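Cephalosporin hydroxylase CMCI (Streptomyces clavuligerus, PDB 2BM8) takes part in cephamycin biosynthesis, probably modifying the cephalosporin nucleus as a hydroxylase with a methyltransferase-like Rossmann-type domain. Local coordinates at residues D116-L119 with S120-Q123. The protein carries 3 engineered substitutions. Numbering follows the deposited sequence.
Sequences DRDL and SRCQ
Asp118 OD1 is gripped twice by Ser120. The hydroxyl OG comes in on the syn lone pair at 3.0 Å from OD1, while the backbone N of Ser120, 3.2 Å from the same OD1, arrives from above the carboxylate plane. The hydroxyl can do this because OG sits between the backbone N and the carbonyl carbon (chi1 81°), on the flank facing the aspartate. The other oxygen, OD2, faces the Arg121 chain, which bends at chi2 and chi3 and brings CD within 3.4 Å of OD2. The carboxylate and guanidinium planes are nearly parallel (10°), but Asp118 OD2 is well out of the guanidinium plane, so its 3.7 Å approach to Arg121 NE is a long salt bridge that rests on charge alone. At the guanidinium edge, Arg121 NH1 makes a weak hydrogen bond to Asp118 O.

Asp116 OD2 stands near that edge, 4.1 Å from Arg121 NH1, too far for a salt bridge, and accepts a hydrogen bond from Val90 N. Asp116 OD1 takes the backbone N of Asp118 at 3.1 Å in a nearly straight bond, closing an Asx turn. Asp116 and Asp118 thus each take a backbone N-H two residues further on, as the chain leaves strand 111-116. The Arg121 side chain also touches Leu18 and Tyr91.

Beyond Asp118 the chain folds back on itself: Cys122 N reaches Leu119 O at 3.1 Å, and the side chains of both residues touch Leu134 of the neighbouring strand 132-136. The result is an Asx turn followed by a type I beta turn, in a surface loop at the carboxyl end of a parallel strand of the Rossmann-like sheet. In related methyltransferases, loops at the carboxyl ends of the parallel strands commonly line the cofactor site.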
loop_
_atom_site.group_PDB
_atom_site.type_symbol
_atom_site.label_atom_id
_atom_site.label_comp_id
_atom_site.label_asym_id
_atom_site.label_seq_id
_atom_site.Cartn_x
_atom_site.Cartn_y
_atom_site.Cartn_z
ATOM N N ASP B 116 -4.880 -23.394 32.853
ATOM C CA ASP B 116 -6.085 -22.651 32.446
ATOM C C ASP B 116 -7.219 -22.782 33.458
ATOM O O ASP B 116 -7.303 -23.762 34.197
ATOM C CB ASP B 116 -6.591 -23.079 31.041
ATOM C CG ASP B 116 -7.320 -21.931 30.288
ATOM O OD1 ASP B 116 -8.344 -21.401 30.789
ATOM O OD2 ASP B 116 -6.948 -21.493 29.173
ATOM N N ARG B 117 -8.089 -21.773 33.485
ATOM C CA ARG B 117 -9.337 -21.841 34.254
ATOM C C ARG B 117 -10.215 -23.017 33.805
ATOM O O ARG B 117 -10.813 -23.716 34.629
ATOM C CB ARG B 117 -10.109 -20.530 34.092
ATOM C CG ARG B 117 -11.184 -20.307 35.139
ATOM C CD ARG B 117 -11.699 -18.871 35.187
ATOM N NE ARG B 117 -12.256 -18.550 36.501
ATOM C CZ ARG B 117 -12.081 -17.395 37.160
ATOM N NH1 ARG B 117 -11.352 -16.397 36.642
ATOM N NH2 ARG B 117 -12.645 -17.235 38.360
ATOM N N ASP B 118 -10.244 -23.225 32.490
ATOM C CA ASP B 118 -11.102 -24.188 31.824
ATOM C C ASP B 118 -10.238 -25.048 30.859
ATOM O O ASP B 118 -9.735 -24.549 29.848
ATOM C CB ASP B 118 -12.178 -23.381 31.080
ATOM C CG ASP B 118 -13.082 -24.227 30.206
ATOM O OD1 ASP B 118 -13.159 -25.458 30.404
ATOM O OD2 ASP B 118 -13.772 -23.721 29.290
ATOM N N LEU B 119 -10.044 -26.317 31.206
ATOM C CA LEU B 119 -9.238 -27.250 30.411
ATOM C C LEU B 119 -10.090 -28.173 29.527
ATOM O O LEU B 119 -9.548 -29.057 28.857
ATOM C CB LEU B 119 -8.367 -28.120 31.333
ATOM C CG LEU B 119 -7.239 -27.450 32.140
ATOM C CD1 LEU B 119 -6.646 -28.430 33.175
ATOM C CD2 LEU B 119 -6.137 -26.902 31.236
ATOM N N SER B 120 -11.409 -27.974 29.518
ATOM C CA SER B 120 -12.328 -28.876 28.815
ATOM C C SER B 120 -12.274 -28.806 27.280
ATOM O O SER B 120 -12.898 -29.625 26.616
ATOM C CB SER B 120 -13.776 -28.624 29.258
ATOM O OG SER B 120 -14.311 -27.506 28.564
ATOM N N ARG B 121 -11.567 -27.830 26.720
ATOM C CA ARG B 121 -11.365 -27.768 25.268
ATOM C C ARG B 121 -10.079 -28.467 24.798
ATOM O O ARG B 121 -9.830 -28.522 23.596
ATOM C CB ARG B 121 -11.368 -26.314 24.769
ATOM C CG ARG B 121 -12.571 -25.464 25.221
ATOM C CD ARG B 121 -12.259 -24.484 26.361
ATOM N NE ARG B 121 -12.293 -23.076 25.944
ATOM C CZ ARG B 121 -11.460 -22.113 26.371
ATOM N NH1 ARG B 121 -10.484 -22.359 27.251
ATOM N NH2 ARG B 121 -11.608 -20.879 25.905
ATOM N N CYS B 122 -9.283 -29.012 25.721
ATOM C CA CYS B 122 -7.999 -29.636 25.366
ATOM C C CYS B 122 -8.169 -30.852 24.477
ATOM O O CYS B 122 -8.847 -31.789 24.853
ATOM C CB CYS B 122 -7.181 -30.040 26.603
ATOM S SG CYS B 122 -5.457 -30.499 26.196
ATOM N N GLN B 123 -7.534 -30.823 23.304
ATOM C CA GLN B 123 -7.658 -31.879 22.296
ATOM C C GLN B 123 -6.496 -32.858 22.283
ATOM O O GLN B 123 -6.409 -33.680 21.380
ATOM C CB GLN B 123 -7.754 -31.255 20.901
ATOM C CG GLN B 123 -8.926 -30.313 20.733
ATOM C CD GLN B 123 -10.243 -31.047 20.798
ATOM O OE1 GLN B 123 -10.422 -32.050 20.113
ATOM N NE2 GLN B 123 -11.148 -30.573 21.627
#